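Local structure of alternansucrase (Leuconostoc mesenteroides, 6HVG) at residues A213-S226 with Q234-I246. The protein is a large multidomain enzyme of glycoside hydrolase family 70, with a catalytic barrel of the TIM type and additional cell-wall-binding-type repeats. Residues are numbered along the deposited sequence; the frame is centred on the assembly and turned at random.
Sequences AQGYDAQGNQLKKS and QTYYFDGNGQPLI
The ring of F238 lies with one face against the backbone of G215, whose N sits 3.3 Å from CZ, over the rim. With CG anti to the carbonyl carbon (chi1 -58°), the ring reaches across to strand 213-216. A213 comes in from the same strand: its CB meets CE2 of Y236 at 4.1 Å, and its carbonyl O faces CD of P244 at 3.5 Å. Y237 swings the other way, CG anti to its backbone N (chi1 -174°), laying its ring along the K225-S226 backbone, with CD1 3.3 Å from S226 O. A water bridges strand 213-216 and the loop residues L223 and G242, accepting from G215 N and lying close to L223 O and G242 O. S226 and F238 exchange backbone hydrogen bonds in an antiparallel pair, and K225 joins S226 opposite F238 in a G1 bulge. K225 N bonds D239 O at 2.8 Å; G242 N, closing the 239-242 type I turn, reaches that oxygen from its opposite face. Two successive beta hairpins, as in choline-binding-type repeats, thus meet with strands 213-216 and 235-238 at 91°; V206 of strand 205-209 and V228 of strand 226-229 also touch F238.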
ATOM      1  N   ALA A 213      50.022  -6.575 -12.342  1.00 62.55           N
ATOM      2  CA  ALA A 213      48.669  -6.287 -11.884  1.00 63.40           C
ATOM      3  C   ALA A 213      48.628  -6.201 -10.369  1.00 63.09           C
ATOM      4  O   ALA A 213      49.231  -7.014  -9.682  1.00 63.73           O
ATOM      5  CB  ALA A 213      47.692  -7.349 -12.377  1.00 62.36           C
ATOM      6  N   GLN A 214      47.913  -5.203  -9.867  1.00 62.83           N
ATOM      7  CA  GLN A 214      47.792  -4.961  -8.444  1.00 62.98           C
ATOM      8  C   GLN A 214      46.350  -4.505  -8.191  1.00 60.94           C
ATOM      9  O   GLN A 214      45.841  -3.628  -8.880  1.00 60.58           O
ATOM     10  CB  GLN A 214      48.842  -3.918  -7.969  1.00 65.45           C
ATOM     11  CG  GLN A 214      50.294  -4.418  -8.012  1.00 66.96           C
ATOM     12  CD  GLN A 214      51.347  -3.358  -7.634  1.00 69.89           C
ATOM     13  OE1 GLN A 214      51.023  -2.262  -7.150  1.00 70.81           O
ATOM     14  NE2 GLN A 214      52.617  -3.689  -7.849  1.00 69.54           N
ATOM     15  N   GLY A 215      45.685  -5.139  -7.225  1.00 60.29           N
ATOM     16  CA  GLY A 215      44.287  -4.847  -6.910  1.00 59.17           C
ATOM     17  C   GLY A 215      44.205  -3.647  -6.002  1.00 59.56           C
ATOM     18  O   GLY A 215      45.163  -3.338  -5.313  1.00 59.54           O
ATOM     19  N   TYR A 216      43.072  -2.956  -6.017  1.00 59.44           N
ATOM     20  CA  TYR A 216      42.878  -1.785  -5.158  1.00 60.79           C
ATOM     21  C   TYR A 216      41.450  -1.701  -4.713  1.00 62.33           C
ATOM     22  O   TYR A 216      40.552  -2.088  -5.445  1.00 63.50           O
ATOM     23  CB  TYR A 216      43.282  -0.483  -5.866  1.00 60.85           C
ATOM     24  CG  TYR A 216      44.749  -0.439  -6.185  1.00 61.18           C
ATOM     25  CD1 TYR A 216      45.220  -0.888  -7.409  1.00 62.04           C
ATOM     26  CD2 TYR A 216      45.674   0.009  -5.244  1.00 61.69           C
ATOM     27  CE1 TYR A 216      46.576  -0.877  -7.700  1.00 63.97           C
ATOM     28  CE2 TYR A 216      47.027   0.021  -5.518  1.00 63.46           C
ATOM     29  CZ  TYR A 216      47.475  -0.422  -6.750  1.00 64.52           C
ATOM     30  OH  TYR A 216      48.810  -0.420  -7.041  1.00 64.75           O
ATOM     31  N   ASP A 217      41.242  -1.207  -3.502  1.00 67.21           N
ATOM     32  CA  ASP A 217      39.898  -1.091  -2.950  1.00 69.46           C
ATOM     33  C   ASP A 217      39.326   0.305  -3.228  1.00 71.89           C
ATOM     34  O   ASP A 217      39.961   1.137  -3.897  1.00 76.92           O
ATOM     35  CB  ASP A 217      39.904  -1.450  -1.459  1.00 70.75           C
ATOM     36  CG  ASP A 217      40.483  -0.360  -0.570  1.00 74.37           C
ATOM     37  OD1 ASP A 217      41.040   0.663  -1.045  1.00 77.82           O
ATOM     38  OD2 ASP A 217      40.378  -0.536   0.649  1.00 78.12           O
ATOM     39  N   ALA A 218      38.132   0.551  -2.713  1.00 72.69           N
ATOM     40  CA  ALA A 218      37.463   1.836  -2.885  1.00 72.26           C
ATOM     41  C   ALA A 218      38.227   2.977  -2.238  1.00 74.25           C
ATOM     42  O   ALA A 218      38.171   4.100  -2.720  1.00 76.63           O
ATOM     43  CB  ALA A 218      36.045   1.768  -2.332  1.00 72.68           C
ATOM     44  N   GLN A 219      38.941   2.701  -1.148  1.00 77.99           N
ATOM     45  CA  GLN A 219      39.758   3.738  -0.488  1.00 80.80           C
ATOM     46  C   GLN A 219      41.170   3.894  -1.058  1.00 77.60           C
ATOM     47  O   GLN A 219      41.926   4.770  -0.619  1.00 73.26           O
ATOM     48  CB  GLN A 219      39.794   3.512   1.026  1.00 85.95           C
ATOM     49  CG  GLN A 219      38.453   3.848   1.663  1.00 91.37           C
ATOM     50  CD  GLN A 219      38.459   3.739   3.176  1.00100.36           C
ATOM     51  OE1 GLN A 219      38.900   2.724   3.741  1.00106.33           O
ATOM     52  NE2 GLN A 219      37.937   4.780   3.852  1.00106.02           N
ATOM     53  N   GLY A 220      41.519   3.052  -2.029  1.00 74.49           N
ATOM     54  CA  GLY A 220      42.804   3.172  -2.724  1.00 74.08           C
ATOM     55  C   GLY A 220      43.969   2.395  -2.134  1.00 70.50           C
ATOM     56  O   GLY A 220      45.123   2.693  -2.425  1.00 68.00           O
ATOM     57  N   ASN A 221      43.661   1.374  -1.341  1.00 67.15           N
ATOM     58  CA  ASN A 221      44.682   0.539  -0.727  1.00 67.18           C
ATOM     59  C   ASN A 221      44.984  -0.678  -1.584  1.00 66.73           C
ATOM     60  O   ASN A 221      44.058  -1.338  -2.070  1.00 62.18           O
ATOM     61  CB  ASN A 221      44.230   0.059   0.655  1.00 65.94           C
ATOM     62  CG  ASN A 221      43.777   1.193   1.540  1.00 66.99           C
ATOM     63  OD1 ASN A 221      44.596   2.003   1.998  1.00 70.21           O
ATOM     64  ND2 ASN A 221      42.471   1.274   1.781  1.00 63.88           N
ATOM     65  N   GLN A 222      46.273  -0.994  -1.752  1.00 67.39           N
ATOM     66  CA  GLN A 222      46.632  -2.231  -2.414  1.00 67.70           C
ATOM     67  C   GLN A 222      46.041  -3.400  -1.614  1.00 68.36           C
ATOM     68  O   GLN A 222      46.241  -3.503  -0.410  1.00 68.72           O
ATOM     69  CB  GLN A 222      48.148  -2.383  -2.583  1.00 68.08           C
ATOM     70  CG  GLN A 222      48.522  -3.551  -3.503  1.00 67.02           C
ATOM     71  CD  GLN A 222      49.987  -3.626  -3.855  1.00 67.04           C
ATOM     72  OE1 GLN A 222      50.770  -2.739  -3.524  1.00 66.81           O
ATOM     73  NE2 GLN A 222      50.368  -4.707  -4.527  1.00 67.58           N
ATOM     74  N   LEU A 223      45.299  -4.262  -2.297  1.00 68.77           N
ATOM     75  CA  LEU A 223      44.637  -5.375  -1.659  1.00 68.64           C
ATOM     76  C   LEU A 223      45.574  -6.580  -1.557  1.00 69.73           C
ATOM     77  O   LEU A 223      46.348  -6.866  -2.466  1.00 67.89           O
ATOM     78  CB  LEU A 223      43.359  -5.736  -2.423  1.00 68.69           C
ATOM     79  CG  LEU A 223      42.245  -4.688  -2.282  1.00 69.03           C
ATOM     80  CD1 LEU A 223      41.102  -4.919  -3.253  1.00 66.77           C
ATOM     81  CD2 LEU A 223      41.704  -4.645  -0.864  1.00 69.44           C
ATOM     82  N   LYS A 224      45.475  -7.277  -0.424  1.00 71.23           N
ATOM     83  CA  LYS A 224      46.233  -8.494  -0.141  1.00 70.36           C
ATOM     84  C   LYS A 224      45.265  -9.599   0.234  1.00 68.98           C
ATOM     85  O   LYS A 224      44.330  -9.368   0.996  1.00 66.52           O
ATOM     86  CB  LYS A 224      47.192  -8.263   1.023  1.00 71.77           C
ATOM     87  CG  LYS A 224      48.653  -8.060   0.651  1.00 72.67           C
ATOM     88  CD  LYS A 224      48.994  -6.609   0.432  1.00 73.77           C
ATOM     89  CE  LYS A 224      50.495  -6.389   0.309  1.00 76.28           C
ATOM     90  NZ  LYS A 224      51.245  -6.569   1.580  1.00 76.79           N
ATOM     91  N   LYS A 225      45.491 -10.797  -0.299  1.00 72.63           N
ATOM     92  CA  LYS A 225      44.627 -11.968   0.001  1.00 75.87           C
ATOM     93  C   LYS A 225      43.137 -11.667  -0.185  1.00 74.58           C
ATOM     94  O   LYS A 225      42.331 -11.870   0.708  1.00 78.01           O
ATOM     95  CB  LYS A 225      44.929 -12.547   1.398  1.00 76.49           C
ATOM     96  CG  LYS A 225      45.957 -13.670   1.309  1.00 80.33           C
ATOM     97  CD  LYS A 225      46.510 -14.185   2.623  1.00 82.11           C
ATOM     98  CE  LYS A 225      47.364 -15.417   2.357  1.00 82.56           C
ATOM     99  NZ  LYS A 225      47.899 -15.989   3.609  1.00 83.80           N
ATOM    100  N   SER A 226      42.792 -11.177  -1.369  1.00 73.27           N
ATOM    101  CA  SER A 226      41.435 -10.792  -1.685  1.00 67.97           C
ATOM    102  C   SER A 226      41.140 -10.958  -3.171  1.00 66.78           C
ATOM    103  O   SER A 226      42.017 -10.874  -4.004  1.00 67.55           O
ATOM    104  CB  SER A 226      41.229  -9.342  -1.284  1.00 68.60           C
ATOM    105  OG  SER A 226      40.108  -8.803  -1.934  1.00 73.60           O
ATOM    106  N   GLN A 234      36.460  -8.939 -15.298  1.00 74.11           N
ATOM    107  CA  GLN A 234      37.405 -10.021 -15.035  1.00 76.12           C
ATOM    108  C   GLN A 234      37.809 -10.043 -13.550  1.00 75.27           C
ATOM    109  O   GLN A 234      37.814  -9.004 -12.878  1.00 75.71           O
ATOM    110  CB  GLN A 234      38.654  -9.860 -15.902  1.00 78.56           C
ATOM    111  CG  GLN A 234      38.439 -10.007 -17.407  1.00 78.98           C
ATOM    112  CD  GLN A 234      39.646  -9.525 -18.218  1.00 81.80           C
ATOM    113  OE1 GLN A 234      40.188 -10.243 -19.057  1.00 79.54           O
ATOM    114  NE2 GLN A 234      40.071  -8.298 -17.958  1.00 83.06           N
ATOM    115  N   THR A 235      38.164 -11.230 -13.061  1.00 71.23           N
ATOM    116  CA  THR A 235      38.474 -11.438 -11.653  1.00 67.79           C
ATOM    117  C   THR A 235      39.897 -11.962 -11.435  1.00 68.21           C
ATOM    118  O   THR A 235      40.335 -12.929 -12.075  1.00 64.99           O
ATOM    119  CB  THR A 235      37.490 -12.449 -11.030  1.00 66.44           C
ATOM    120  OG1 THR A 235      36.158 -11.948 -11.143  1.00 65.88           O
ATOM    121  CG2 THR A 235      37.789 -12.683  -9.574  1.00 65.61           C
ATOM    122  N   TYR A 236      40.583 -11.330 -10.480  1.00 68.66           N
ATOM    123  CA  TYR A 236      41.920 -11.742 -10.043  1.00 69.14           C
ATOM    124  C   TYR A 236      41.868 -12.158  -8.585  1.00 67.56           C
ATOM    125  O   TYR A 236      41.005 -11.678  -7.857  1.00 64.51           O
ATOM    126  CB  TYR A 236      42.901 -10.588 -10.123  1.00 70.03           C
ATOM    127  CG  TYR A 236      43.163 -10.064 -11.500  1.00 69.90           C
ATOM    128  CD1 TYR A 236      42.256  -9.233 -12.133  1.00 68.83           C
ATOM    129  CD2 TYR A 236      44.343 -10.359 -12.150  1.00 70.60           C
ATOM    130  CE1 TYR A 236      42.506  -8.727 -13.389  1.00 69.60           C
ATOM    131  CE2 TYR A 236      44.595  -9.872 -13.407  1.00 71.50           C
ATOM    132  CZ  TYR A 236      43.681  -9.047 -14.017  1.00 70.52           C
ATOM    133  OH  TYR A 236      43.952  -8.550 -15.264  1.00 72.61           O
ATOM    134  N   TYR A 237      42.808 -12.987  -8.132  1.00 65.72           N
ATOM    135  CA  TYR A 237      42.987 -13.139  -6.699  1.00 65.00           C
ATOM    136  C   TYR A 237      44.395 -12.777  -6.348  1.00 63.86           C
ATOM    137  O   TYR A 237      45.326 -13.410  -6.843  1.00 64.24           O
ATOM    138  CB  TYR A 237      42.693 -14.550  -6.221  1.00 67.13           C
ATOM    139  CG  TYR A 237      42.759 -14.635  -4.705  1.00 70.08           C
ATOM    140  CD1 TYR A 237      41.709 -14.183  -3.916  1.00 71.75           C
ATOM    141  CD2 TYR A 237      43.888 -15.117  -4.064  1.00 70.21           C
ATOM    142  CE1 TYR A 237      41.764 -14.243  -2.531  1.00 72.80           C
ATOM    143  CE2 TYR A 237      43.958 -15.180  -2.686  1.00 70.46           C
ATOM    144  CZ  TYR A 237      42.899 -14.741  -1.924  1.00 71.62           C
ATOM    145  OH  TYR A 237      42.968 -14.799  -0.561  1.00 70.30           O
ATOM    146  N   PHE A 238      44.544 -11.772  -5.490  1.00 62.69           N
ATOM    147  CA  PHE A 238      45.860 -11.317  -5.062  1.00 64.62           C
ATOM    148  C   PHE A 238      46.225 -11.939  -3.724  1.00 65.47           C
ATOM    149  O   PHE A 238      45.410 -11.975  -2.813  1.00 64.64           O
ATOM    150  CB  PHE A 238      45.879  -9.802  -4.988  1.00 65.40           C
ATOM    151  CG  PHE A 238      45.534  -9.149  -6.295  1.00 66.35           C
ATOM    152  CD1 PHE A 238      44.243  -8.687  -6.538  1.00 64.48           C
ATOM    153  CD2 PHE A 238      46.492  -9.037  -7.306  1.00 65.86           C
ATOM    154  CE1 PHE A 238      43.922  -8.095  -7.751  1.00 63.68           C
ATOM    155  CE2 PHE A 238      46.168  -8.460  -8.514  1.00 65.52           C
ATOM    156  CZ  PHE A 238      44.882  -7.982  -8.741  1.00 63.59           C
ATOM    157  N   ASP A 239      47.462 -12.416  -3.618  1.00 68.32           N
ATOM    158  CA  ASP A 239      47.934 -13.174  -2.450  1.00 69.67           C
ATOM    159  C   ASP A 239      48.472 -12.284  -1.323  1.00 71.36           C
ATOM    160  O   ASP A 239      48.152 -11.093  -1.265  1.00 69.15           O
ATOM    161  CB  ASP A 239      49.001 -14.201  -2.891  1.00 70.89           C
ATOM    162  CG  ASP A 239      50.272 -13.554  -3.432  1.00 71.68           C
ATOM    163  OD1 ASP A 239      50.855 -14.108  -4.388  1.00 72.20           O
ATOM    164  OD2 ASP A 239      50.691 -12.503  -2.917  1.00 72.96           O
ATOM    165  N   GLY A 240      49.274 -12.862  -0.424  1.00 73.45           N
ATOM    166  CA  GLY A 240      49.823 -12.091   0.711  1.00 76.69           C
ATOM    167  C   GLY A 240      50.686 -10.897   0.333  1.00 77.08           C
ATOM    168  O   GLY A 240      50.727  -9.901   1.063  1.00 77.24           O
ATOM    169  N   ASN A 241      51.392 -11.007  -0.794  1.00 77.30           N
ATOM    170  CA  ASN A 241      52.262  -9.939  -1.289  1.00 76.05           C
ATOM    171  C   ASN A 241      51.611  -8.936  -2.251  1.00 75.30           C
ATOM    172  O   ASN A 241      52.237  -7.934  -2.638  1.00 73.16           O
ATOM    173  CB  ASN A 241      53.454 -10.589  -1.936  1.00 77.77           C
ATOM    174  CG  ASN A 241      54.219 -11.436  -0.962  1.00 79.59           C
ATOM    175  OD1 ASN A 241      54.273 -12.650  -1.078  1.00 79.30           O
ATOM    176  ND2 ASN A 241      54.782 -10.790   0.042  1.00 82.62           N
ATOM    177  N   GLY A 242      50.351  -9.198  -2.618  1.00 74.28           N
ATOM    178  CA  GLY A 242      49.604  -8.340  -3.540  1.00 72.56           C
ATOM    179  C   GLY A 242      49.746  -8.801  -4.977  1.00 71.11           C
ATOM    180  O   GLY A 242      49.189  -8.194  -5.879  1.00 71.80           O
ATOM    181  N   GLN A 243      50.477  -9.889  -5.190  1.00 70.06           N
ATOM    182  CA  GLN A 243      50.718 -10.426  -6.514  1.00 69.12           C
ATOM    183  C   GLN A 243      49.632 -11.430  -6.847  1.00 68.69           C
ATOM    184  O   GLN A 243      49.277 -12.249  -6.009  1.00 68.09           O
ATOM    185  CB  GLN A 243      52.097 -11.093  -6.545  1.00 69.75           C
ATOM    186  CG  GLN A 243      53.224 -10.116  -6.342  1.00 70.68           C
ATOM    187  CD  GLN A 243      54.562 -10.756  -6.563  1.00 73.31           C
ATOM    188  OE1 GLN A 243      54.739 -11.946  -6.339  1.00 72.40           O
ATOM    189  NE2 GLN A 243      55.522  -9.969  -7.013  1.00 79.32           N
ATOM    190  N   PRO A 244      49.076 -11.365  -8.072  1.00 68.66           N
ATOM    191  CA  PRO A 244      47.989 -12.283  -8.382  1.00 66.77           C
ATOM    192  C   PRO A 244      48.447 -13.711  -8.485  1.00 68.74           C
ATOM    193  O   PRO A 244      49.573 -13.973  -8.910  1.00 69.44           O
ATOM    194  CB  PRO A 244      47.519 -11.824  -9.755  1.00 66.09           C
ATOM    195  CG  PRO A 244      48.718 -11.203 -10.360  1.00 67.22           C
ATOM    196  CD  PRO A 244      49.410 -10.507  -9.225  1.00 68.83           C
ATOM    197  N   LEU A 245      47.559 -14.638  -8.128  1.00 70.74           N
ATOM    198  CA  LEU A 245      47.877 -16.056  -8.251  1.00 70.47           C
ATOM    199  C   LEU A 245      47.600 -16.498  -9.669  1.00 68.44           C
ATOM    200  O   LEU A 245      46.692 -15.996 -10.312  1.00 66.48           O
ATOM    201  CB  LEU A 245      47.044 -16.890  -7.273  1.00 71.54           C
ATOM    202  CG  LEU A 245      47.304 -16.705  -5.781  1.00 73.09           C
ATOM    203  CD1 LEU A 245      46.254 -17.458  -4.971  1.00 73.57           C
ATOM    204  CD2 LEU A 245      48.713 -17.180  -5.458  1.00 74.15           C
ATOM    205  N   ILE A 246      48.401 -17.440 -10.137  1.00 68.25           N
ATOM    206  CA  ILE A 246      48.307 -17.964 -11.474  1.00 68.95           C
ATOM    207  C   ILE A 246      48.253 -19.479 -11.435  1.00 69.51           C
ATOM    208  O   ILE A 246      48.898 -20.096 -10.612  1.00 71.67           O
ATOM    209  CB  ILE A 246      49.583 -17.549 -12.243  1.00 71.02           C
ATOM    210  CG1 ILE A 246      49.729 -16.029 -12.206  1.00 71.00           C
ATOM    211  CG2 ILE A 246      49.567 -18.078 -13.681  1.00 71.23           C
ATOM    212  CD1 ILE A 246      51.048 -15.557 -12.788  1.00 74.97           C
TER
HETATM  213  O   HOH W   1      47.360  -5.982  -5.049  1.00 60.95           O